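Local coordinates for uncharacterized protein (Bacteroides caccae, PDB 3NO2), which is of unknown function but folds as a six-bladed beta-propeller with a Mal s 1 allergenic protein-like sequence region, at residues Ala43-Gly48 with Ala82-Asp87; Cys95-Thr100 with His124-Gln129; Gln129-Lys134 with Ser170-Asn175; Leu221-Leu226 with Leu246-Ser251. One frame throughout, in Å; residues are numbered along the deposited sequence.

Contact 1: Ala43-Gly48 with Ala82-Asp87; sequences AATKAG and ARILPD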
loop_
_atom_site.group_PDB
_atom_site.type_symbol
_atom_site.label_atom_id
_atom_site.label_comp_id
_atom_site.label_asym_id
_atom_site.label_seq_id
_atom_site.Cartn_x
_atom_site.Cartn_y
_atom_site.Cartn_z
ATOM N N ALA A 43 -2.437 -1.756 -7.933
ATOM C CA ALA A 43 -2.362 -0.455 -8.592
ATOM C C ALA A 43 -2.958 -0.591 -9.989
ATOM O O ALA A 43 -2.992 -1.672 -10.564
ATOM C CB ALA A 43 -0.894 0.038 -8.656
ATOM N N ALA A 44 -3.489 0.512 -10.500
ATOM C CA ALA A 44 -4.073 0.588 -11.852
ATOM C C ALA A 44 -3.335 1.590 -12.670
ATOM O O ALA A 44 -2.919 2.650 -12.182
ATOM C CB ALA A 44 -5.547 0.968 -11.784
ATOM N N THR A 45 -3.205 1.268 -13.941
ATOM C CA THR A 45 -2.710 2.263 -14.912
ATOM C C THR A 45 -3.874 3.118 -15.383
ATOM O O THR A 45 -5.034 2.760 -15.235
ATOM C CB THR A 45 -2.051 1.632 -16.137
ATOM O OG1 THR A 45 -3.045 0.986 -16.919
ATOM C CG2 THR A 45 -0.939 0.633 -15.754
ATOM N N LYS A 46 -3.550 4.252 -15.986
ATOM C CA LYS A 46 -4.590 5.142 -16.552
ATOM C C LYS A 46 -5.419 4.414 -17.579
ATOM O O LYS A 46 -6.626 4.652 -17.681
ATOM C CB LYS A 46 -3.938 6.385 -17.148
ATOM C CG LYS A 46 -3.491 7.369 -16.074
ATOM N N ALA A 47 -4.778 3.517 -18.315
ATOM C CA ALA A 47 -5.448 2.715 -19.328
ATOM C C ALA A 47 -6.298 1.584 -18.768
ATOM O O ALA A 47 -7.014 0.940 -19.529
ATOM C CB ALA A 47 -4.467 2.171 -20.314
ATOM N N GLY A 48 -6.217 1.333 -17.454
ATOM C CA GLY A 48 -7.072 0.336 -16.813
ATOM C C GLY A 48 -6.444 -1.039 -16.600
ATOM O O GLY A 48 -7.147 -1.973 -16.241
ATOM N N ALA A 82 4.146 -2.744 -5.209
ATOM C CA ALA A 82 3.743 -2.689 -6.621
ATOM C C ALA A 82 2.875 -1.435 -6.808
ATOM O O ALA A 82 1.728 -1.426 -6.376
ATOM C CB ALA A 82 3.010 -3.941 -7.014
ATOM N N ARG A 83 3.402 -0.397 -7.443
ATOM C CA ARG A 83 2.669 0.850 -7.681
ATOM C C ARG A 83 2.980 1.353 -9.080
ATOM O O ARG A 83 3.951 0.951 -9.714
ATOM C CB ARG A 83 2.994 1.913 -6.631
ATOM C CG ARG A 83 4.436 2.384 -6.705
ATOM C CD ARG A 83 4.708 3.562 -5.819
ATOM N NE ARG A 83 4.565 3.255 -4.413
ATOM C CZ ARG A 83 3.592 3.682 -3.620
ATOM N NH1 ARG A 83 2.634 4.466 -4.084
ATOM N NH2 ARG A 83 3.618 3.367 -2.350
ATOM N N ILE A 84 2.133 2.256 -9.565
ATOM C CA ILE A 84 2.388 3.015 -10.783
ATOM C C ILE A 84 2.844 4.405 -10.389
ATOM O O ILE A 84 2.149 5.115 -9.625
ATOM C CB ILE A 84 1.149 3.047 -11.667
ATOM C CG1 ILE A 84 0.720 1.634 -12.069
ATOM C CG2 ILE A 84 1.393 3.978 -12.887
ATOM C CD1 ILE A 84 1.692 0.853 -12.968
ATOM N N LEU A 85 4.030 4.775 -10.855
ATOM C CA LEU A 85 4.604 6.061 -10.572
ATOM C C LEU A 85 3.913 7.158 -11.419
ATOM O O LEU A 85 3.256 6.861 -12.412
ATOM C CB LEU A 85 6.080 6.039 -10.944
ATOM C CG LEU A 85 6.950 5.094 -10.119
ATOM C CD1 LEU A 85 8.334 5.028 -10.721
ATOM C CD2 LEU A 85 6.977 5.528 -8.633
ATOM N N PRO A 86 4.040 8.405 -10.990
ATOM C CA PRO A 86 3.504 9.514 -11.825
ATOM C C PRO A 86 3.957 9.512 -13.275
ATOM O O PRO A 86 3.171 9.955 -14.135
ATOM C CB PRO A 86 3.995 10.760 -11.091
ATOM C CG PRO A 86 4.123 10.312 -9.643
ATOM C CD PRO A 86 4.544 8.847 -9.689
ATOM N N ASP A 87 5.152 9.013 -13.556
ATOM C CA ASP A 87 5.642 8.899 -14.935
ATOM C C ASP A 87 5.037 7.732 -15.758
ATOM O O ASP A 87 5.381 7.580 -16.956
ATOM C CB ASP A 87 7.162 8.920 -14.971
ATOM C CG ASP A 87 7.810 7.654 -14.395
ATOM O OD1 ASP A 87 7.103 6.666 -14.119
ATOM O OD2 ASP A 87 9.055 7.681 -14.270
#
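Thr45, whose methyl group meets Ile84 across the contact, takes the backbone N of Gly48 on its O at 2.9 Å. This bond closes a type I turn at the end of strand 41-44, from which the chain heads back into strand 50-53. The two branches of Thr45 have different tasks. OG1 is hydrogen-bonded to Glu49 on its own side of the interface. Thr45 CG2 serves the apolar side and lies 3.8 Å from CD1 of Ile84. The two side chains cross obliquely there.

Ile84 buries the largest area of any residue here, followed by Ala43. Its CG1 branch stands beside its own backbone N (chi1 -60°), which directs it to segment 43-48. Ile84 CG1 comes within 3.8 Å of Ala44 O and 4.1 Å of Ala43 CB. CD1 continues the branch as far as Thr45. Ala43 points its CB at the other backbone and rests 3.8 Å from CA of Arg83. Such a small side chain lets the chains come close, with 5.3 Å between the CA atoms of Ala43 and Arg83. The joint is held by van der Waals contact. The CB of Arg83 points away from segment 43-48, and its NE is hydrogen-bonded to Ile130 O.

The segments cover the ends of the innermost strands, 41-44 and 78-84, of successive propeller blades. Each strand pairs within its own sheet: Ala43 bonds to Leu51 of strand 50-53, and Arg83 to Leu91 of strand 90-95. Ile84 reaches further into the neighbouring blade, touching Leu51 and also Met60 of strand 57-61.

Contact 2: Cys95-Thr100 with His124-Gln129; sequences CGHPST and HAQFRQ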
loop_
_atom_site.group_PDB
_atom_site.type_symbol
_atom_site.label_atom_id
_atom_site.label_comp_id
_atom_site.label_asym_id
_atom_site.label_seq_id
_atom_site.Cartn_x
_atom_site.Cartn_y
_atom_site.Cartn_z
ATOM N N CYS A 95 11.424 -7.658 -0.355
ATOM C CA CYS A 95 12.155 -7.861 0.874
ATOM C C CYS A 95 13.112 -9.008 0.702
ATOM O O CYS A 95 12.774 -10.010 0.051
ATOM C CB CYS A 95 11.184 -8.192 2.005
ATOM S SG CYS A 95 9.860 -6.920 2.173
ATOM N N GLY A 96 14.299 -8.886 1.263
ATOM C CA GLY A 96 15.296 -9.958 1.156
ATOM C C GLY A 96 16.661 -9.462 1.556
ATOM O O GLY A 96 16.814 -8.536 2.380
ATOM N N HIS A 97 17.682 -10.096 0.963
ATOM C CA HIS A 97 19.111 -9.844 1.282
ATOM C C HIS A 97 19.924 -9.947 -0.009
ATOM O O HIS A 97 20.437 -11.042 -0.325
ATOM C CB HIS A 97 19.596 -10.839 2.333
ATOM C CG HIS A 97 18.874 -10.672 3.627
ATOM N ND1 HIS A 97 19.032 -9.545 4.395
ATOM C CD2 HIS A 97 17.961 -11.443 4.262
ATOM C CE1 HIS A 97 18.237 -9.612 5.442
ATOM N NE2 HIS A 97 17.575 -10.748 5.391
ATOM N N PRO A 98 19.978 -8.880 -0.799
ATOM C CA PRO A 98 19.502 -7.536 -0.505
ATOM C C PRO A 98 18.032 -7.315 -0.830
ATOM O O PRO A 98 17.452 -7.958 -1.716
ATOM C CB PRO A 98 20.349 -6.662 -1.424
ATOM C CG PRO A 98 20.590 -7.519 -2.614
ATOM C CD PRO A 98 20.793 -8.923 -2.040
ATOM N N SER A 99 17.449 -6.360 -0.146
ATOM C CA SER A 99 16.188 -5.781 -0.587
ATOM C C SER A 99 16.386 -5.194 -1.963
ATOM O O SER A 99 17.445 -4.593 -2.224
ATOM C CB SER A 99 15.717 -4.693 0.348
ATOM O OG SER A 99 15.586 -5.128 1.720
ATOM N N THR A 100 15.409 -5.342 -2.848
ATOM C CA THR A 100 15.600 -4.895 -4.240
ATOM C C THR A 100 14.371 -4.123 -4.703
ATOM O O THR A 100 13.239 -4.574 -4.528
ATOM C CB THR A 100 15.804 -6.094 -5.155
ATOM O OG1 THR A 100 16.944 -6.854 -4.692
ATOM C CG2 THR A 100 16.056 -5.685 -6.575
ATOM N N HIS A 124 9.974 -10.818 5.807
ATOM C CA HIS A 124 8.641 -10.404 6.125
ATOM C C HIS A 124 8.614 -9.204 7.109
ATOM O O HIS A 124 7.615 -8.510 7.163
ATOM C CB HIS A 124 7.848 -11.575 6.767
ATOM C CG HIS A 124 6.383 -11.453 6.688
ATOM N ND1 HIS A 124 5.709 -11.407 5.489
ATOM C CD2 HIS A 124 5.429 -11.454 7.649
ATOM C CE1 HIS A 124 4.407 -11.366 5.721
ATOM N NE2 HIS A 124 4.204 -11.416 7.031
ATOM N N ALA A 125 9.661 -9.033 7.910
ATOM C CA ALA A 125 9.756 -7.963 8.881
ATOM C C ALA A 125 10.357 -6.695 8.327
ATOM O O ALA A 125 10.644 -5.766 9.093
ATOM C CB ALA A 125 10.563 -8.456 10.127
ATOM N N GLN A 126 10.590 -6.639 7.020
ATOM C CA GLN A 126 11.132 -5.459 6.343
ATOM C C GLN A 126 10.002 -4.508 5.955
ATOM O O GLN A 126 9.423 -3.846 6.816
ATOM C CB GLN A 126 12.040 -5.846 5.174
ATOM C CG GLN A 126 13.287 -6.618 5.653
ATOM C CD GLN A 126 14.151 -7.134 4.524
ATOM O OE1 GLN A 126 13.938 -6.811 3.354
ATOM N NE2 GLN A 126 15.138 -7.978 4.863
ATOM N N PHE A 127 9.638 -4.431 4.674
ATOM C CA PHE A 127 8.696 -3.424 4.213
ATOM C C PHE A 127 7.498 -4.038 3.524
ATOM O O PHE A 127 7.443 -5.233 3.173
ATOM C CB PHE A 127 9.376 -2.429 3.281
ATOM C CG PHE A 127 10.071 -3.060 2.104
ATOM C CD1 PHE A 127 9.376 -3.438 0.960
ATOM C CD2 PHE A 127 11.438 -3.328 2.168
ATOM C CE1 PHE A 127 10.073 -4.002 -0.132
ATOM C CE2 PHE A 127 12.097 -3.869 1.084
ATOM C CZ PHE A 127 11.402 -4.191 -0.028
ATOM N N ARG A 128 6.494 -3.175 3.296
ATOM C CA ARG A 128 5.368 -3.484 2.433
ATOM C C ARG A 128 5.425 -2.542 1.231
ATOM O O ARG A 128 5.944 -2.961 0.168
ATOM C CB ARG A 128 4.051 -3.467 3.197
ATOM C CG ARG A 128 4.005 -4.538 4.272
ATOM C CD ARG A 128 3.965 -5.956 3.706
ATOM N NE ARG A 128 3.967 -6.969 4.772
ATOM C CZ ARG A 128 5.023 -7.453 5.382
ATOM N NH1 ARG A 128 6.236 -7.101 5.032
ATOM N NH2 ARG A 128 4.847 -8.260 6.429
ATOM N N GLN A 129 4.977 -1.286 1.334
ATOM C CA GLN A 129 4.866 -0.397 0.179
ATOM C C GLN A 129 5.933 0.706 0.202
ATOM O O GLN A 129 5.800 1.705 0.906
ATOM C CB GLN A 129 3.487 0.270 0.152
ATOM C CG GLN A 129 2.324 -0.699 0.184
ATOM C CD GLN A 129 1.014 -0.048 -0.279
ATOM O OE1 GLN A 129 0.870 1.181 -0.291
ATOM N NE2 GLN A 129 0.026 -0.864 -0.642
#
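Gln126 OE1 is gripped by two donors of the 95-100 hairpin. Gly96 N reaches Gln126 OE1 at 3.0 Å and Ser99 OG reaches it at 2.9 Å, from opposite faces of the amide plane. At the other end of the amide, Gln126 NE2 donates to Gly96 O at 3.0 Å. That bond is fairly straight (160°), and the acceptor lies in the amide plane. NE2 also bonds to Ile120 O. Cys95 SG sits over the Phe127 ring, 3.6 Å from its centroid and almost on the ring normal. Cys95 SG also accepts Phe127 N at 3.5 Å. Ser99 CB meets the edge of that ring, in its plane.

Arg128 links two carbonyls of the loop behind these groups. Arg128 NH1 and NH2 both grip His124 O end-on, each at 2.9 Å, and NH1 also donates to Phe127 O. NH2 lies over one face of the His124 ring. His124 and Arg128 are also hydrogen-bonded to a citrate, probably from the crystallisation liquor. The loop leads from one blade to the next; the hairpin joins two strands of the first.

The donors on OE1 and the carbonyls around NE2 fix which way the buried amide of Gln126 is turned.

Contact 3: Gln129-Lys134 with Ser170-Asn175; sequences QINKNK and SAFLDN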
loop_
_atom_site.group_PDB
_atom_site.type_symbol
_atom_site.label_atom_id
_atom_site.label_comp_id
_atom_site.label_asym_id
_atom_site.label_seq_id
_atom_site.Cartn_x
_atom_site.Cartn_y
_atom_site.Cartn_z
ATOM N N GLN A 129 4.977 -1.286 1.334
ATOM C CA GLN A 129 4.866 -0.397 0.179
ATOM C C GLN A 129 5.933 0.706 0.202
ATOM O O GLN A 129 5.800 1.705 0.906
ATOM C CB GLN A 129 3.487 0.270 0.152
ATOM C CG GLN A 129 2.324 -0.699 0.184
ATOM C CD GLN A 129 1.014 -0.048 -0.279
ATOM O OE1 GLN A 129 0.870 1.181 -0.291
ATOM N NE2 GLN A 129 0.026 -0.864 -0.642
ATOM N N ILE A 130 6.970 0.524 -0.586
ATOM C CA ILE A 130 7.966 1.535 -0.871
ATOM C C ILE A 130 7.359 2.570 -1.824
ATOM O O ILE A 130 6.457 2.264 -2.594
ATOM C CB ILE A 130 9.219 0.871 -1.450
ATOM C CG1 ILE A 130 9.902 0.016 -0.381
ATOM C CG2 ILE A 130 10.196 1.905 -2.040
ATOM C CD1 ILE A 130 11.170 -0.761 -0.857
ATOM N N ASN A 131 7.816 3.804 -1.735
ATOM C CA ASN A 131 7.393 4.896 -2.597
ATOM C C ASN A 131 8.650 5.673 -3.058
ATOM O O ASN A 131 9.748 5.428 -2.600
ATOM C CB ASN A 131 6.363 5.786 -1.859
ATOM C CG ASN A 131 5.407 6.480 -2.797
ATOM O OD1 ASN A 131 5.616 6.550 -4.009
ATOM N ND2 ASN A 131 4.294 6.924 -2.233
ATOM N N LYS A 132 8.460 6.563 -4.019
ATOM C CA LYS A 132 9.526 7.352 -4.641
ATOM C C LYS A 132 9.197 8.829 -4.421
ATOM O O LYS A 132 8.079 9.240 -4.728
ATOM C CB LYS A 132 9.606 6.996 -6.102
ATOM C CG LYS A 132 10.813 7.639 -6.829
ATOM C CD LYS A 132 10.896 7.178 -8.290
ATOM C CE LYS A 132 12.101 7.760 -8.966
ATOM N NZ LYS A 132 12.209 7.287 -10.399
ATOM N N ASN A 133 10.156 9.602 -3.926
ATOM C CA ASN A 133 9.875 11.002 -3.600
ATOM C C ASN A 133 10.328 11.901 -4.759
ATOM O O ASN A 133 10.789 11.433 -5.793
ATOM C CB ASN A 133 10.495 11.376 -2.259
ATOM C CG ASN A 133 12.011 11.355 -2.240
ATOM O OD1 ASN A 133 12.681 11.403 -3.270
ATOM N ND2 ASN A 133 12.576 11.372 -1.014
ATOM N N LYS A 134 10.162 13.204 -4.566
ATOM C CA LYS A 134 10.358 14.152 -5.649
ATOM C C LYS A 134 11.816 14.247 -6.072
ATOM O O LYS A 134 12.117 14.546 -7.248
ATOM C CB LYS A 134 9.835 15.530 -5.215
ATOM C CG LYS A 134 9.741 16.560 -6.342
ATOM C CD LYS A 134 9.030 17.816 -5.861
ATOM C CE LYS A 134 9.363 19.016 -6.727
ATOM N NZ LYS A 134 9.145 20.295 -5.986
ATOM N N SER A 170 3.651 4.918 2.424
ATOM C CA SER A 170 3.628 6.377 2.463
ATOM C C SER A 170 2.813 6.867 1.268
ATOM O O SER A 170 2.728 6.194 0.247
ATOM C CB SER A 170 5.047 6.938 2.418
ATOM O OG SER A 170 5.708 6.701 1.218
ATOM N N ALA A 171 2.277 8.059 1.405
ATOM C CA ALA A 171 1.549 8.704 0.303
ATOM C C ALA A 171 1.737 10.213 0.417
ATOM O O ALA A 171 1.841 10.767 1.500
ATOM C CB ALA A 171 0.036 8.392 0.340
ATOM N N PHE A 172 1.821 10.881 -0.720
ATOM C CA PHE A 172 2.121 12.305 -0.741
ATOM C C PHE A 172 0.864 13.165 -0.738
ATOM O O PHE A 172 -0.179 12.813 -1.305
ATOM C CB PHE A 172 2.955 12.594 -1.979
ATOM C CG PHE A 172 4.256 11.889 -1.956
ATOM C CD1 PHE A 172 5.246 12.243 -1.042
ATOM C CD2 PHE A 172 4.492 10.815 -2.820
ATOM C CE1 PHE A 172 6.452 11.545 -1.014
ATOM C CE2 PHE A 172 5.687 10.128 -2.771
ATOM C CZ PHE A 172 6.650 10.478 -1.882
ATOM N N LEU A 173 0.988 14.305 -0.077
ATOM C CA LEU A 173 -0.030 15.344 -0.061
ATOM C C LEU A 173 0.340 16.431 -1.071
ATOM O O LEU A 173 1.506 16.545 -1.480
ATOM C CB LEU A 173 -0.154 15.952 1.326
ATOM C CG LEU A 173 -0.485 14.990 2.471
ATOM C CD1 LEU A 173 -0.521 15.753 3.798
ATOM C CD2 LEU A 173 -1.833 14.331 2.108
ATOM N N ASP A 174 -0.663 17.232 -1.417
ATOM C CA ASP A 174 -0.486 18.337 -2.365
ATOM C C ASP A 174 0.637 19.262 -1.976
ATOM O O ASP A 174 1.344 19.749 -2.855
ATOM C CB ASP A 174 -1.783 19.153 -2.489
ATOM C CG ASP A 174 -2.812 18.484 -3.376
ATOM O OD1 ASP A 174 -2.424 17.680 -4.256
ATOM O OD2 ASP A 174 -4.018 18.778 -3.196
ATOM N N ASN A 175 0.818 19.512 -0.675
ATOM C CA ASN A 175 1.891 20.404 -0.213
ATOM C C ASN A 175 3.270 19.784 -0.208
ATOM O O ASN A 175 4.219 20.426 0.214
ATOM C CB ASN A 175 1.575 21.010 1.177
ATOM C CG ASN A 175 1.737 20.001 2.323
ATOM O OD1 ASN A 175 1.899 18.795 2.095
ATOM N ND2 ASN A 175 1.709 20.499 3.560
HETATM O O HOH W 1 6.856 4.276 1.368
HETATM O O HOH W 2 1.727 8.757 -3.138
#
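The Phe172 ring and the Asn131 amide approach from opposite directions, with their planes 51° apart. Phe172 CE2 lies 3.5 Å from Asn131 ND2 and 3.2 Å from Lys132 O. The adjoining Phe172 CZ is 3.7 Å from Asn133 CA. CE2 and CZ thus meet three successive residues.

Asn131 ND2 makes the direct polar link, donating to Ser170 O at 3.0 Å. The bond is bent (142°), and the donor stands well above the carbonyl plane. Asn131 CG lies opposite the backbone N (chi1 -152°), which carries the amide across to Ser170. Asn131 OD1 accepts Lys132 N of its own segment at 2.8 Å. Two waters link the segments. One donates to Gln129 O and accepts from Ser170 OG at 2.7 Å. The other accepts from Asn131 ND2 and Phe172 N, the latter at 3.2 Å.

Strands 131-132 and 169-172 are the innermost strands of consecutive propeller blades. A diethylene glycol molecule, probably from the crystallisation liquor, lies close to Phe172.

With a backbone donor on OD1 and a carbonyl and a water on ND2, the Asn131 amide has a defined orientation. The joint between blades combines a directed amide, two waters and the packing of the Phe172 ring.

Contact 4: Leu221-Leu226 with Leu246-Ser251; sequences LQNGGL and LVEIDS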
loop_
_atom_site.group_PDB
_atom_site.type_symbol
_atom_site.label_atom_id
_atom_site.label_comp_id
_atom_site.label_asym_id
_atom_site.label_seq_id
_atom_site.Cartn_x
_atom_site.Cartn_y
_atom_site.Cartn_z
ATOM N N LEU A 221 -7.086 11.985 -1.494
ATOM C CA LEU A 221 -8.071 12.355 -2.502
ATOM C C LEU A 221 -7.996 13.854 -2.764
ATOM O O LEU A 221 -7.620 14.633 -1.897
ATOM C CB LEU A 221 -9.465 11.939 -2.072
ATOM C CG LEU A 221 -9.609 10.441 -1.852
ATOM C CD1 LEU A 221 -10.904 10.126 -1.090
ATOM C CD2 LEU A 221 -9.484 9.720 -3.197
ATOM N N GLN A 222 -8.351 14.200 -4.011
ATOM C CA GLN A 222 -8.251 15.586 -4.520
ATOM C C GLN A 222 -9.096 16.503 -3.673
ATOM O O GLN A 222 -8.762 17.685 -3.500
ATOM C CB GLN A 222 -8.690 15.670 -5.995
ATOM C CG GLN A 222 -7.659 15.122 -6.990
ATOM N N ASN A 223 -10.182 15.971 -3.130
ATOM C CA ASN A 223 -11.064 16.748 -2.259
ATOM C C ASN A 223 -10.570 16.983 -0.810
ATOM O O ASN A 223 -11.282 17.597 -0.012
ATOM C CB ASN A 223 -12.493 16.160 -2.287
ATOM C CG ASN A 223 -12.544 14.696 -1.856
ATOM O OD1 ASN A 223 -11.841 14.291 -0.946
ATOM N ND2 ASN A 223 -13.398 13.909 -2.506
ATOM N N GLY A 224 -9.354 16.543 -0.472
ATOM C CA GLY A 224 -8.760 16.787 0.872
ATOM C C GLY A 224 -9.021 15.562 1.798
ATOM O O GLY A 224 -8.587 15.471 2.950
ATOM N N GLY A 225 -9.775 14.659 1.249
ATOM C CA GLY A 225 -10.127 13.466 1.959
ATOM C C GLY A 225 -9.067 12.383 1.824
ATOM O O GLY A 225 -8.009 12.571 1.244
ATOM N N LEU A 226 -9.408 11.222 2.334
ATOM C CA LEU A 226 -8.436 10.133 2.414
ATOM C C LEU A 226 -9.153 8.782 2.521
ATOM O O LEU A 226 -10.042 8.636 3.361
ATOM C CB LEU A 226 -7.596 10.346 3.705
ATOM C CG LEU A 226 -6.414 9.439 3.972
ATOM C CD1 LEU A 226 -5.322 9.693 2.909
ATOM C CD2 LEU A 226 -5.822 9.656 5.365
ATOM N N LEU A 246 -12.714 -0.558 5.089
ATOM C CA LEU A 246 -12.238 0.544 4.285
ATOM C C LEU A 246 -13.121 1.745 4.631
ATOM O O LEU A 246 -14.336 1.622 4.696
ATOM C CB LEU A 246 -12.334 0.201 2.795
ATOM C CG LEU A 246 -12.024 1.323 1.840
ATOM C CD1 LEU A 246 -10.547 1.717 1.943
ATOM C CD2 LEU A 246 -12.396 0.948 0.371
ATOM N N VAL A 247 -12.495 2.897 4.916
ATOM C CA VAL A 247 -13.222 4.151 5.111
ATOM C C VAL A 247 -12.685 5.220 4.207
ATOM O O VAL A 247 -11.496 5.225 3.831
ATOM C CB VAL A 247 -13.185 4.647 6.584
ATOM C CG1 VAL A 247 -13.847 3.632 7.524
ATOM C CG2 VAL A 247 -11.771 4.982 7.053
ATOM N N GLU A 248 -13.559 6.174 3.898
ATOM C CA GLU A 248 -13.196 7.468 3.350
ATOM C C GLU A 248 -13.463 8.476 4.452
ATOM O O GLU A 248 -14.586 8.551 4.975
ATOM C CB GLU A 248 -14.022 7.844 2.130
ATOM C CG GLU A 248 -13.645 9.179 1.522
ATOM C CD GLU A 248 -14.531 9.579 0.361
ATOM O OE1 GLU A 248 -15.404 8.783 -0.064
ATOM O OE2 GLU A 248 -14.352 10.723 -0.092
ATOM N N ILE A 249 -12.440 9.261 4.808
ATOM C CA ILE A 249 -12.605 10.373 5.723
ATOM C C ILE A 249 -12.505 11.649 4.901
ATOM O O ILE A 249 -11.775 11.745 3.908
ATOM C CB ILE A 249 -11.652 10.368 6.942
ATOM C CG1 ILE A 249 -10.192 10.406 6.523
ATOM C CG2 ILE A 249 -11.966 9.151 7.885
ATOM C CD1 ILE A 249 -9.249 10.800 7.671
ATOM N N ASP A 250 -13.231 12.664 5.338
ATOM C CA ASP A 250 -13.140 13.988 4.742
ATOM C C ASP A 250 -12.028 14.770 5.441
ATOM O O ASP A 250 -11.365 14.276 6.358
ATOM C CB ASP A 250 -14.517 14.706 4.763
ATOM C CG ASP A 250 -15.010 15.076 6.108
ATOM O OD1 ASP A 250 -14.322 14.976 7.128
ATOM O OD2 ASP A 250 -16.217 15.487 6.141
ATOM N N SER A 251 -11.891 16.034 5.037
ATOM C CA SER A 251 -10.801 16.868 5.577
ATOM C C SER A 251 -10.956 17.200 7.070
ATOM O O SER A 251 -9.980 17.545 7.723
ATOM C CB SER A 251 -10.655 18.166 4.774
ATOM O OG SER A 251 -11.810 18.974 4.907
HETATM O O HOH W 3 -13.442 12.818 1.323
HETATM O O HOH W 4 -12.908 16.718 2.415
HETATM O O HOH W 5 -14.948 11.105 -2.604
#
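A tight beta hairpin, turning between strands 214-220 and 226-231, lies against strand 246-249 of the same blade. Leu226 and Ile249 form an antiparallel hydrogen-bonded pair. Leu226 N donates to Ile249 O and Ile249 N to Leu226 O, both at 2.9 Å. The second bond is the straighter (167°). The two side chains lie on one face of the sheet, where Leu226 CB meets Ile249 CG1 at 3.8 Å. Ile207 and Ile228 also touch Ile249, and Leu218 touches Leu226.

The hairpin has a type I turn from Leu221 to Gly224 followed by a G1 bulge. Gly224 N bonds to Leu221 O, and Leu221 N to Gly225 O. Gly224 takes up a positive phi, which suits a glycine. Asn223 OD1 accepts Gly225 N in an Asx turn. Gly225 is also pressed against the next strand, with its CA 3.1 Å from Ile249 O. In the propeller these are the first three strands of one blade.

Glu248 extends its chain towards the turn, with CG opposite its backbone N (chi1 -179°). Glu248 OE2 lies 3.6 Å from Leu221 CD1, and the two side chains cross at about a right angle. The Asn223 amide is nearly parallel to the carboxylate, and a water joins them: it donates to Glu248 OE2 at 2.6 Å and accepts from Asn223 ND2. Another water accepts from Ser251 N at 2.9 Å and donates to Asn223 O. Glu248 OE1 makes a salt bridge with Lys22.

The contacts follow one another along the chain in numerical order. Contacts 1 and 3 each join the innermost strands of two consecutive blades. Their centres are about 14 Å apart, and Arg83 of contact 1 touches Ile130 and Asn131 of contact 3. Contact 2 ties the loop into the blade of strand 131-132 to the preceding blade, whose sheet contact 1 also reaches. It shares Gln129 with contact 3. Contact 4 lies within a single blade. Its centre is about 29 Å from that of contact 2, on the opposite side of the chain's centre. They cover pairing within a blade, packing between neighbouring blades and the tethering of an inter-blade loop.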